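Local coordinates for protein sulfate adenylyltransferase (Allochromatium vinosum, PDB 4DNX) that catalyses the transfer of the adenylyl group of ATP to sulfate, giving adenosine 5'-phosphosulfate and diphosphate, at residues G50-L55 with V81-L86; N60-L65 with T72-R77; G236-P241 with M388-S393; E366-G371 with E382-L387. All blocks are in the same frame, centred on the assembly; numbering follows the deposited sequence.

Interaction 1 (G50-L55 with V81-L86); sequences GYFSPL and VPLLCL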
loop_
_atom_site.group_PDB
_atom_site.type_symbol
_atom_site.label_atom_id
_atom_site.label_comp_id
_atom_site.label_asym_id
_atom_site.label_seq_id
_atom_site.Cartn_x
_atom_site.Cartn_y
_atom_site.Cartn_z
ATOM N N GLY A 50 1.699 -11.788 -6.336
ATOM C CA GLY A 50 0.566 -12.532 -6.934
ATOM C C GLY A 50 0.333 -12.264 -8.428
ATOM O O GLY A 50 -0.557 -12.871 -9.055
ATOM N N TYR A 51 1.116 -11.371 -9.023
ATOM C CA TYR A 51 0.955 -11.087 -10.443
ATOM C C TYR A 51 1.268 -12.312 -11.335
ATOM O O TYR A 51 0.680 -12.470 -12.418
ATOM C CB TYR A 51 1.847 -9.925 -10.840
ATOM C CG TYR A 51 1.334 -8.576 -10.346
ATOM C CD1 TYR A 51 0.170 -8.012 -10.900
ATOM C CD2 TYR A 51 2.022 -7.861 -9.346
ATOM C CE1 TYR A 51 -0.310 -6.769 -10.454
ATOM C CE2 TYR A 51 1.594 -6.628 -8.881
ATOM C CZ TYR A 51 0.408 -6.073 -9.457
ATOM O OH TYR A 51 -0.015 -4.846 -9.026
ATOM N N PHE A 52 2.216 -13.165 -10.907
ATOM C CA PHE A 52 2.591 -14.338 -11.705
ATOM C C PHE A 52 2.011 -15.625 -11.119
ATOM O O PHE A 52 2.493 -16.741 -11.354
ATOM C CB PHE A 52 4.123 -14.428 -11.849
ATOM C CG PHE A 52 4.746 -13.345 -12.708
ATOM C CD1 PHE A 52 3.989 -12.438 -13.486
ATOM C CD2 PHE A 52 6.116 -13.217 -12.701
ATOM C CE1 PHE A 52 4.620 -11.470 -14.275
ATOM C CE2 PHE A 52 6.779 -12.223 -13.491
ATOM C CZ PHE A 52 6.049 -11.359 -14.247
ATOM N N SER A 53 0.895 -15.478 -10.404
ATOM C CA SER A 53 0.209 -16.660 -9.905
ATOM C C SER A 53 -0.322 -17.599 -11.005
ATOM O O SER A 53 -0.672 -17.095 -12.096
ATOM C CB SER A 53 -1.038 -16.204 -9.090
ATOM O OG SER A 53 -1.806 -17.327 -8.618
ATOM N N PRO A 54 0.078 -18.861 -10.904
ATOM C CA PRO A 54 0.080 -19.617 -9.654
ATOM C C PRO A 54 1.507 -20.184 -9.561
ATOM O O PRO A 54 1.737 -21.187 -8.852
ATOM C CB PRO A 54 -0.933 -20.748 -9.892
ATOM C CG PRO A 54 -0.793 -21.041 -11.331
ATOM C CD PRO A 54 -0.575 -19.671 -11.975
ATOM N N LEU A 55 2.468 -19.587 -10.273
ATOM C CA LEU A 55 3.821 -20.170 -10.285
ATOM C C LEU A 55 4.517 -20.045 -8.928
ATOM O O LEU A 55 4.307 -19.084 -8.174
ATOM C CB LEU A 55 4.684 -19.512 -11.378
ATOM C CG LEU A 55 4.514 -20.081 -12.801
ATOM C CD1 LEU A 55 3.104 -20.004 -13.289
ATOM C CD2 LEU A 55 5.401 -19.293 -13.758
ATOM N N VAL A 81 6.409 -16.112 -20.633
ATOM C CA VAL A 81 7.871 -15.882 -20.713
ATOM C C VAL A 81 8.623 -16.707 -19.668
ATOM O O VAL A 81 8.102 -17.023 -18.617
ATOM C CB VAL A 81 8.258 -14.365 -20.533
ATOM C CG1 VAL A 81 7.529 -13.496 -21.577
ATOM C CG2 VAL A 81 7.991 -13.904 -19.104
ATOM N N PRO A 82 9.880 -17.031 -19.935
ATOM C CA PRO A 82 10.634 -17.793 -18.957
ATOM C C PRO A 82 10.822 -16.936 -17.726
ATOM O O PRO A 82 10.919 -15.725 -17.856
ATOM C CB PRO A 82 12.002 -18.026 -19.632
ATOM C CG PRO A 82 11.905 -17.592 -21.035
ATOM C CD PRO A 82 10.553 -16.913 -21.240
ATOM N N LEU A 83 10.827 -17.553 -16.538
ATOM C CA LEU A 83 11.189 -16.862 -15.316
ATOM C C LEU A 83 12.463 -17.501 -14.819
ATOM O O LEU A 83 12.416 -18.552 -14.179
ATOM C CB LEU A 83 10.118 -17.048 -14.238
ATOM C CG LEU A 83 8.785 -16.327 -14.409
ATOM C CD1 LEU A 83 7.942 -16.566 -13.111
ATOM C CD2 LEU A 83 8.959 -14.826 -14.703
ATOM N N LEU A 84 13.596 -16.880 -15.131
ATOM C CA LEU A 84 14.890 -17.500 -14.828
ATOM C C LEU A 84 15.647 -16.730 -13.753
ATOM O O LEU A 84 15.523 -15.495 -13.603
ATOM C CB LEU A 84 15.740 -17.583 -16.101
ATOM C CG LEU A 84 15.336 -18.672 -17.114
ATOM C CD1 LEU A 84 16.003 -18.426 -18.436
ATOM C CD2 LEU A 84 15.738 -20.081 -16.578
ATOM N N CYS A 85 16.432 -17.477 -12.977
ATOM C CA CYS A 85 17.433 -16.869 -12.074
ATOM C C CYS A 85 18.794 -17.319 -12.565
ATOM O O CYS A 85 19.282 -18.417 -12.224
ATOM C CB CYS A 85 17.224 -17.342 -10.620
ATOM S SG CYS A 85 18.409 -16.536 -9.524
ATOM N N LEU A 86 19.386 -16.473 -13.406
ATOM C CA LEU A 86 20.683 -16.772 -14.022
ATOM C C LEU A 86 21.775 -16.066 -13.244
ATOM O O LEU A 86 21.604 -14.923 -12.841
ATOM C CB LEU A 86 20.688 -16.282 -15.469
ATOM C CG LEU A 86 19.852 -17.108 -16.460
ATOM C CD1 LEU A 86 19.733 -16.390 -17.801
ATOM C CD2 LEU A 86 20.557 -18.431 -16.663
#

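Interaction 2 (N60-L65 with T72-R77); sequences NLADAL and TLTDGR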
loop_
_atom_site.group_PDB
_atom_site.type_symbol
_atom_site.label_atom_id
_atom_site.label_comp_id
_atom_site.label_asym_id
_atom_site.label_seq_id
_atom_site.Cartn_x
_atom_site.Cartn_y
_atom_site.Cartn_z
ATOM N N ASN A 60 13.208 -24.330 -14.102
ATOM C CA ASN A 60 14.349 -25.080 -14.655
ATOM C C ASN A 60 14.458 -24.861 -16.182
ATOM O O ASN A 60 13.558 -24.212 -16.806
ATOM C CB ASN A 60 14.273 -26.572 -14.306
ATOM C CG ASN A 60 13.044 -27.260 -14.885
ATOM O OD1 ASN A 60 12.486 -26.860 -15.918
ATOM N ND2 ASN A 60 12.653 -28.348 -14.241
ATOM N N LEU A 61 15.524 -25.374 -16.782
ATOM C CA LEU A 61 15.759 -25.135 -18.192
ATOM C C LEU A 61 14.650 -25.727 -19.069
ATOM O O LEU A 61 14.222 -25.095 -20.035
ATOM C CB LEU A 61 17.098 -25.756 -18.600
ATOM C CG LEU A 61 18.108 -24.805 -19.192
ATOM C CD1 LEU A 61 19.346 -25.588 -19.679
ATOM C CD2 LEU A 61 17.508 -23.944 -20.314
ATOM N N ALA A 62 14.160 -26.924 -18.745
ATOM C CA ALA A 62 13.048 -27.497 -19.563
ATOM C C ALA A 62 11.759 -26.628 -19.580
ATOM O O ALA A 62 11.156 -26.423 -20.625
ATOM C CB ALA A 62 12.726 -28.937 -19.112
ATOM N N ASP A 63 11.355 -26.127 -18.424
ATOM C CA ASP A 63 10.221 -25.211 -18.371
ATOM C C ASP A 63 10.510 -23.888 -19.095
ATOM O O ASP A 63 9.620 -23.317 -19.753
ATOM C CB ASP A 63 9.820 -24.919 -16.908
ATOM C CG ASP A 63 9.064 -26.076 -16.267
ATOM O OD1 ASP A 63 8.350 -26.789 -17.006
ATOM O OD2 ASP A 63 9.172 -26.270 -15.029
ATOM N N ALA A 64 11.729 -23.362 -18.926
ATOM C CA ALA A 64 12.101 -22.124 -19.626
ATOM C C ALA A 64 12.067 -22.290 -21.150
ATOM O O ALA A 64 11.565 -21.390 -21.881
ATOM C CB ALA A 64 13.459 -21.584 -19.139
ATOM N N LEU A 65 12.569 -23.438 -21.638
ATOM C CA LEU A 65 12.559 -23.720 -23.107
ATOM C C LEU A 65 11.127 -23.864 -23.602
ATOM O O LEU A 65 10.765 -23.327 -24.649
ATOM C CB LEU A 65 13.405 -24.954 -23.421
ATOM C CG LEU A 65 14.888 -24.674 -23.228
ATOM C CD1 LEU A 65 15.549 -26.040 -22.936
ATOM C CD2 LEU A 65 15.488 -24.014 -24.473
ATOM N N THR A 72 4.048 -22.363 -22.681
ATOM C CA THR A 72 3.626 -23.312 -21.640
ATOM C C THR A 72 4.823 -23.845 -20.865
ATOM O O THR A 72 5.938 -23.923 -21.390
ATOM C CB THR A 72 2.849 -24.539 -22.216
ATOM O OG1 THR A 72 3.723 -25.315 -23.062
ATOM C CG2 THR A 72 1.632 -24.114 -23.005
ATOM N N LEU A 73 4.575 -24.246 -19.626
ATOM C CA LEU A 73 5.518 -25.061 -18.870
ATOM C C LEU A 73 5.486 -26.536 -19.326
ATOM O O LEU A 73 4.584 -26.977 -20.070
ATOM C CB LEU A 73 5.199 -24.934 -17.379
ATOM C CG LEU A 73 5.147 -23.461 -16.883
ATOM C CD1 LEU A 73 4.944 -23.444 -15.397
ATOM C CD2 LEU A 73 6.417 -22.716 -17.262
ATOM N N THR A 74 6.495 -27.321 -18.930
ATOM C CA THR A 74 6.495 -28.763 -19.310
ATOM C C THR A 74 5.256 -29.540 -18.851
ATOM O O THR A 74 4.836 -30.474 -19.528
ATOM C CB THR A 74 7.760 -29.532 -18.828
ATOM O OG1 THR A 74 7.907 -29.379 -17.408
ATOM C CG2 THR A 74 9.003 -29.022 -19.563
ATOM N N ASP A 75 4.651 -29.119 -17.726
ATOM C CA ASP A 75 3.434 -29.776 -17.249
ATOM C C ASP A 75 2.155 -29.270 -17.904
ATOM O O ASP A 75 1.056 -29.755 -17.607
ATOM C CB ASP A 75 3.355 -29.748 -15.708
ATOM C CG ASP A 75 2.967 -28.392 -15.134
ATOM O OD1 ASP A 75 2.985 -27.323 -15.814
ATOM O OD2 ASP A 75 2.657 -28.393 -13.916
ATOM N N GLY A 76 2.287 -28.312 -18.813
ATOM C CA GLY A 76 1.145 -27.850 -19.572
ATOM C C GLY A 76 0.504 -26.563 -19.104
ATOM O O GLY A 76 -0.342 -26.027 -19.821
ATOM N N ARG A 77 0.894 -26.040 -17.937
ATOM C CA ARG A 77 0.373 -24.718 -17.477
ATOM C C ARG A 77 0.758 -23.591 -18.458
ATOM O O ARG A 77 1.887 -23.562 -18.944
ATOM C CB ARG A 77 0.909 -24.344 -16.071
ATOM C CG ARG A 77 0.288 -25.117 -14.906
ATOM C CD ARG A 77 0.993 -24.815 -13.561
ATOM N NE ARG A 77 2.356 -25.353 -13.581
ATOM C CZ ARG A 77 3.336 -25.012 -12.743
ATOM N NH1 ARG A 77 3.139 -24.123 -11.785
ATOM N NH2 ARG A 77 4.530 -25.576 -12.873
HETATM O O HOH W 1 6.270 -27.759 -15.281
#

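Interaction 3 (G236-P241 with M388-S393); sequences GDIPAP and MDYYRS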
loop_
_atom_site.group_PDB
_atom_site.type_symbol
_atom_site.label_atom_id
_atom_site.label_comp_id
_atom_site.label_asym_id
_atom_site.label_seq_id
_atom_site.Cartn_x
_atom_site.Cartn_y
_atom_site.Cartn_z
ATOM N N GLY A 236 14.575 12.386 -18.755
ATOM C CA GLY A 236 13.319 13.049 -19.212
ATOM C C GLY A 236 11.978 12.584 -18.625
ATOM O O GLY A 236 10.919 13.138 -18.952
ATOM N N ASP A 237 11.997 11.574 -17.755
ATOM C CA ASP A 237 10.767 11.143 -17.079
ATOM C C ASP A 237 10.356 12.190 -16.006
ATOM O O ASP A 237 11.193 12.919 -15.473
ATOM C CB ASP A 237 10.944 9.739 -16.445
ATOM C CG ASP A 237 10.637 8.570 -17.418
ATOM O OD1 ASP A 237 10.297 8.804 -18.600
ATOM O OD2 ASP A 237 10.735 7.395 -16.978
ATOM N N ILE A 238 9.056 12.238 -15.690
ATOM C CA ILE A 238 8.546 13.124 -14.648
ATOM C C ILE A 238 8.737 12.420 -13.294
ATOM O O ILE A 238 8.279 11.289 -13.137
ATOM C CB ILE A 238 7.039 13.449 -14.914
ATOM C CG1 ILE A 238 6.862 14.189 -16.253
ATOM C CG2 ILE A 238 6.430 14.300 -13.824
ATOM C CD1 ILE A 238 7.812 15.360 -16.445
ATOM N N PRO A 239 9.400 13.073 -12.326
ATOM C CA PRO A 239 9.552 12.480 -10.988
ATOM C C PRO A 239 8.219 12.012 -10.428
ATOM O O PRO A 239 7.172 12.635 -10.659
ATOM C CB PRO A 239 10.105 13.621 -10.147
ATOM C CG PRO A 239 10.806 14.489 -11.128
ATOM C CD PRO A 239 9.988 14.414 -12.380
ATOM N N ALA A 240 8.276 10.912 -9.686
ATOM C CA ALA A 240 7.080 10.254 -9.175
ATOM C C ALA A 240 6.053 11.165 -8.481
ATOM O O ALA A 240 4.846 11.045 -8.800
ATOM C CB ALA A 240 7.479 9.091 -8.254
ATOM N N PRO A 241 6.454 12.043 -7.556
ATOM C CA PRO A 241 5.443 12.889 -6.890
ATOM C C PRO A 241 4.665 13.762 -7.879
ATOM O O PRO A 241 3.450 13.987 -7.709
ATOM C CB PRO A 241 6.275 13.795 -5.971
ATOM C CG PRO A 241 7.525 13.085 -5.765
ATOM C CD PRO A 241 7.799 12.299 -6.989
ATOM N N MET A 388 3.870 22.539 -15.370
ATOM C CA MET A 388 4.580 23.810 -15.603
ATOM C C MET A 388 5.288 24.271 -14.349
ATOM O O MET A 388 6.393 24.826 -14.420
ATOM C CB MET A 388 3.636 24.901 -16.101
ATOM C CG MET A 388 3.302 24.657 -17.542
ATOM S SD MET A 388 2.344 25.940 -18.297
ATOM C CE MET A 388 0.795 25.646 -17.434
ATOM N N ASP A 389 4.659 24.011 -13.200
ATOM C CA ASP A 389 5.221 24.429 -11.918
ATOM C C ASP A 389 6.477 23.624 -11.657
ATOM O O ASP A 389 7.488 24.208 -11.221
ATOM C CB ASP A 389 4.216 24.255 -10.768
ATOM C CG ASP A 389 3.173 25.377 -10.717
ATOM O OD1 ASP A 389 3.231 26.325 -11.522
ATOM O OD2 ASP A 389 2.250 25.275 -9.883
ATOM N N TYR A 390 6.420 22.327 -11.982
ATOM C CA TYR A 390 7.564 21.440 -11.874
ATOM C C TYR A 390 8.713 21.942 -12.767
ATOM O O TYR A 390 9.823 22.151 -12.273
ATOM C CB TYR A 390 7.211 20.000 -12.210
ATOM C CG TYR A 390 8.430 19.179 -12.517
ATOM C CD1 TYR A 390 9.355 18.898 -11.512
ATOM C CD2 TYR A 390 8.688 18.742 -13.820
ATOM C CE1 TYR A 390 10.512 18.159 -11.781
ATOM C CE2 TYR A 390 9.841 17.998 -14.110
ATOM C CZ TYR A 390 10.739 17.712 -13.079
ATOM O OH TYR A 390 11.871 16.969 -13.341
ATOM N N TYR A 391 8.458 22.135 -14.063
ATOM C CA TYR A 391 9.560 22.575 -14.955
ATOM C C TYR A 391 10.160 23.904 -14.545
ATOM O O TYR A 391 11.393 24.111 -14.658
ATOM C CB TYR A 391 9.116 22.631 -16.424
ATOM C CG TYR A 391 8.902 21.282 -17.050
ATOM C CD1 TYR A 391 9.962 20.338 -17.160
ATOM C CD2 TYR A 391 7.649 20.930 -17.564
ATOM C CE1 TYR A 391 9.753 19.098 -17.746
ATOM C CE2 TYR A 391 7.420 19.677 -18.130
ATOM C CZ TYR A 391 8.478 18.765 -18.226
ATOM O OH TYR A 391 8.295 17.546 -18.803
ATOM N N ARG A 392 9.313 24.831 -14.084
ATOM C CA ARG A 392 9.799 26.144 -13.655
ATOM C C ARG A 392 10.683 26.040 -12.386
ATOM O O ARG A 392 11.572 26.860 -12.198
ATOM C CB ARG A 392 8.614 27.109 -13.448
ATOM C CG ARG A 392 8.958 28.598 -13.259
ATOM C CD ARG A 392 7.691 29.491 -13.243
ATOM N NE ARG A 392 6.454 28.729 -13.012
ATOM C CZ ARG A 392 5.526 28.458 -13.938
ATOM N NH1 ARG A 392 5.654 28.895 -15.192
ATOM N NH2 ARG A 392 4.454 27.752 -13.602
ATOM N N SER A 393 10.422 25.052 -11.533
ATOM C CA SER A 393 11.164 24.861 -10.274
ATOM C C SER A 393 12.630 24.446 -10.445
ATOM O O SER A 393 13.444 24.679 -9.540
ATOM C CB SER A 393 10.437 23.862 -9.349
ATOM O OG SER A 393 10.691 22.491 -9.682
HETATM O O HOH W 2 10.408 16.004 -19.174
#

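Interaction 4 (E366-G371 with E382-L387); sequences EMLGQG and EVAQIL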
loop_
_atom_site.group_PDB
_atom_site.type_symbol
_atom_site.label_atom_id
_atom_site.label_comp_id
_atom_site.label_asym_id
_atom_site.label_seq_id
_atom_site.Cartn_x
_atom_site.Cartn_y
_atom_site.Cartn_z
ATOM N N GLU A 366 7.186 19.670 -24.623
ATOM C CA GLU A 366 7.956 20.864 -24.982
ATOM C C GLU A 366 7.242 22.144 -24.503
ATOM O O GLU A 366 7.876 23.026 -23.909
ATOM C CB GLU A 366 8.205 20.953 -26.501
ATOM C CG GLU A 366 9.184 19.832 -27.010
ATOM C CD GLU A 366 9.294 19.792 -28.532
ATOM O OE1 GLU A 366 10.065 18.939 -29.053
ATOM O OE2 GLU A 366 8.644 20.613 -29.217
ATOM N N MET A 367 5.944 22.237 -24.783
ATOM C CA MET A 367 5.161 23.425 -24.403
ATOM C C MET A 367 5.179 23.656 -22.878
ATOM O O MET A 367 5.430 24.808 -22.421
ATOM C CB MET A 367 3.724 23.305 -24.923
ATOM C CG MET A 367 3.611 23.577 -26.420
ATOM S SD MET A 367 1.874 23.361 -26.937
ATOM C CE MET A 367 1.852 23.980 -28.597
ATOM N N LEU A 368 4.911 22.578 -22.138
ATOM C CA LEU A 368 4.918 22.600 -20.673
ATOM C C LEU A 368 6.268 23.081 -20.119
ATOM O O LEU A 368 6.315 23.950 -19.243
ATOM C CB LEU A 368 4.530 21.248 -20.071
ATOM C CG LEU A 368 3.130 20.748 -20.438
ATOM C CD1 LEU A 368 2.973 19.315 -20.049
ATOM C CD2 LEU A 368 2.062 21.615 -19.772
ATOM N N GLY A 369 7.360 22.557 -20.681
ATOM C CA GLY A 369 8.701 23.026 -20.299
ATOM C C GLY A 369 8.987 24.482 -20.626
ATOM O O GLY A 369 9.901 25.093 -20.057
ATOM N N GLN A 370 8.219 25.073 -21.547
ATOM C CA GLN A 370 8.410 26.472 -21.908
ATOM C C GLN A 370 7.451 27.375 -21.119
ATOM O O GLN A 370 7.437 28.596 -21.305
ATOM C CB GLN A 370 8.266 26.703 -23.433
ATOM C CG GLN A 370 9.279 25.875 -24.291
ATOM C CD GLN A 370 8.735 25.487 -25.669
ATOM O OE1 GLN A 370 7.676 25.968 -26.092
ATOM N NE2 GLN A 370 9.447 24.601 -26.366
ATOM N N GLY A 371 6.659 26.742 -20.246
ATOM C CA GLY A 371 5.652 27.475 -19.475
ATOM C C GLY A 371 4.444 27.930 -20.294
ATOM O O GLY A 371 3.813 28.938 -19.975
ATOM N N GLU A 382 -5.460 22.065 -15.109
ATOM C CA GLU A 382 -4.918 21.778 -13.767
ATOM C C GLU A 382 -3.747 20.803 -13.841
ATOM O O GLU A 382 -2.824 20.869 -13.011
ATOM C CB GLU A 382 -5.995 21.156 -12.866
ATOM C CG GLU A 382 -7.181 22.084 -12.702
ATOM C CD GLU A 382 -8.280 21.908 -13.761
ATOM O OE1 GLU A 382 -9.358 22.485 -13.505
ATOM O OE2 GLU A 382 -8.073 21.263 -14.831
ATOM N N VAL A 383 -3.797 19.929 -14.837
ATOM C CA VAL A 383 -2.682 18.984 -15.094
ATOM C C VAL A 383 -1.488 19.804 -15.679
ATOM O O VAL A 383 -0.319 19.675 -15.237
ATOM C CB VAL A 383 -3.130 17.837 -16.030
ATOM C CG1 VAL A 383 -1.945 16.917 -16.385
ATOM C CG2 VAL A 383 -4.306 16.969 -15.367
ATOM N N ALA A 384 -1.776 20.635 -16.664
ATOM C CA ALA A 384 -0.743 21.503 -17.230
ATOM C C ALA A 384 -0.059 22.319 -16.133
ATOM O O ALA A 384 1.186 22.507 -16.152
ATOM C CB ALA A 384 -1.353 22.431 -18.287
ATOM N N GLN A 385 -0.849 22.874 -15.201
ATOM C CA GLN A 385 -0.253 23.735 -14.173
ATOM C C GLN A 385 0.755 22.963 -13.295
ATOM O O GLN A 385 1.845 23.489 -12.978
ATOM C CB GLN A 385 -1.290 24.408 -13.281
ATOM C CG GLN A 385 -0.727 25.561 -12.507
ATOM C CD GLN A 385 -0.249 26.676 -13.453
ATOM O OE1 GLN A 385 -1.005 27.133 -14.324
ATOM N NE2 GLN A 385 1.017 27.061 -13.328
ATOM N N ILE A 386 0.385 21.750 -12.920
ATOM C CA ILE A 386 1.245 20.888 -12.080
ATOM C C ILE A 386 2.607 20.672 -12.774
ATOM O O ILE A 386 3.678 20.872 -12.164
ATOM C CB ILE A 386 0.563 19.577 -11.750
ATOM C CG1 ILE A 386 -0.495 19.817 -10.665
ATOM C CG2 ILE A 386 1.592 18.455 -11.310
ATOM C CD1 ILE A 386 -1.409 18.625 -10.477
ATOM N N LEU A 387 2.544 20.330 -14.057
ATOM C CA LEU A 387 3.770 20.124 -14.853
ATOM C C LEU A 387 4.557 21.435 -15.077
ATOM O O LEU A 387 5.797 21.456 -14.963
ATOM C CB LEU A 387 3.439 19.412 -16.169
ATOM C CG LEU A 387 2.968 17.966 -15.873
ATOM C CD1 LEU A 387 2.338 17.331 -17.078
ATOM C CD2 LEU A 387 4.166 17.125 -15.356
#

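Interaction 1 (G50-L55 with V81-L86)
F52 and L55 close on L83 in a buried spot where the PUA-like region meets helix 274-287 of the ATP-sulfurylase region; there a type I beta turn, G50 to S53, meets the extended chain 81-85 leading into strand 86-87. The contact is wholly apolar and falls on one leucine, whose two methyl branches divide the work. CD2 of L83 sits 3.6 Å from CE2 of F52, approaching the ring obliquely, while CD1 of L83 lies 3.8 Å from CD2 of F52. The same CD1 also meets L55, so the leucine fork reaches F52 in the turn and L55 two residues past its end. In all three side chains CG is anti to the carbonyl carbon (chi1 -69° in F52, -83° in L55, -72° in L83), and each CB points to the other segment, which brings the ends together while the backbones stay well apart: the closest CA atoms, of L55 and L83, are 9.5 Å from each other. The turn is held by its own bonds, S53 N to G50 O and, just after it, L55 N to F52 O. Around the F52 ring, F79 and F267 pack edge-to-face, and L279 and F283 of helix 274-287 add further apolar contacts. On the L55 side the junction comes down to methyl against methyl, CD2 of L55 at 3.8 Å from CD1 of L83.

Interaction 2 (N60-L65 with T72-R77)
A helix start and the type I beta turn that follows the same helix are pinned together here, D63 in the first turn of helix 61-70 gripping T74 in the loop after it. One carboxylate oxygen, D63 OD1, does the work. It accepts from the backbone T74 N at 2.7 Å, nearly along the C-O direction of the carboxylate, with an N-H...O angle of 157°. The hydroxyl T74 OG1 donates to the same oxygen, also at 2.7 Å, arriving on the syn side but 29° out of the carboxylate plane. OG1 of T74 lies between its backbone N and carbonyl carbon (chi1 55°), which turns the hydroxyl to the same acceptor as its own amide and sends CG2 to the methyl of A62, 3.8 Å from A62 CB. A water donates to D63 OD1 and accepts from D75 N, extending the hold into the turn. With an alanine at D63, T74 N and OG1 would probably lose their shared acceptor and the turn would be left less firmly tied to the helix. Within and just after the turn, D75 OD1 accepts from R77 N in an Asx turn and forms a salt bridge with R77 NE at 3.0 Å, the oxygen lying in the guanidinium plane; CD1 of L73 lies over one face of that guanidinium, offset toward its rim. N60 is the N-cap, its OD1 accepting from D63 N at 2.8 Å. The whole is an Asn N-cap joined, through an aspartate in the first turn, to a type I beta turn with an Asx turn at its end.

Interaction 3 (G236-P241 with M388-S393)
With chi1 at 162° the Y390 ring swings away from its own backbone N and reaches P239; Y391, its neighbour on helix 381-393, has its ring beside the N (chi1 -71°) and reaches I238. The Y390 side chain meets the proline from the opposite direction: P239 CD lies 3.3 Å from Y390 OH and 3.5 Å from Y390 CZ, with P239 CG close to Y390 CE1 as well. I238 crosses Y391 at about a right angle, its CD1 methyl 3.3 Å from Y391 OH and also 4.1 Å from Y390 CE2, and so reaches both tyrosines. Y391 OH is further tied to the chain opposite by a water in the plane of its ring, 2.6 Å away, which donates to G236 O at 2.9 Å. P239 is the N-cap residue of helix 240-254, so Y390 packs on the residue that caps that helix, and Y391 on the one before it. P239 also touches D17 of the second subunit, while Y391 packs on R365 and L368 of helix 361-369, and I238 leans on L387 of helix 381-393.

Interaction 4 (E366-G371 with E382-L387)
This is a buried helix-helix contact between the C-terminal end of helix 361-369 and the N-terminal half of helix 381-393, within the ATP-sulfurylase region of the chain. L368 carries it from one side and A384 and L387, three residues apart and so on one face of their helix, from the other. The two branches of L368 separate: CD1 meets CD1 of L387 at 3.6 Å and L387 CB at 3.9 Å, while CD2 lies against A384, 3.8 Å from both its CA and its CB. L368 thus straddles the face where the small alanine lets a methyl come down to the backbone. L368 and L387 both have CG anti to the carbonyl carbon (chi1 -61° and -67°), and with both CB atoms pointing across the interface their side chains meet at a slant. The nearest CA atoms, of L368 and L387, are 6.4 Å apart. Replacing L368 by an alanine would probably leave L387 CD1 and the A384 surface without their methyl partners and open a gap between the helices. L387 also packs on V242 of helix 240-254, and both leucines touch H205, while L368 also touches M388 further along helix 381-393. Just past L368 the first helix ends in a Schellman motif, with G371 at positive phi and G371 N bonded to L368 O. The arrangement is that of two consecutive helices joined by a loop and packed through leucine and alanine, the first closed by a Schellman motif.

Overall arrangement
The four contacts form two pairs on opposite sides of the chain's centre. Interactions 1 and 2, whose centres are 11 Å apart, belong to the PUA-like region, and interaction 2 falls within the chain between the segments of interaction 1; they touch where P82 and L84 pack on A64. Interactions 3 and 4, with centres 9 Å apart, belong to the ATP-sulfurylase region and share helix 381-393, interaction 4 coming between the segments of interaction 3. Between the pairs the centres lie about 34 to 49 Å apart and no atoms touch. The first pair is complete before interaction 3 opens. Each pair belongs to its own part of the enzyme; only interaction 3 touches the second subunit.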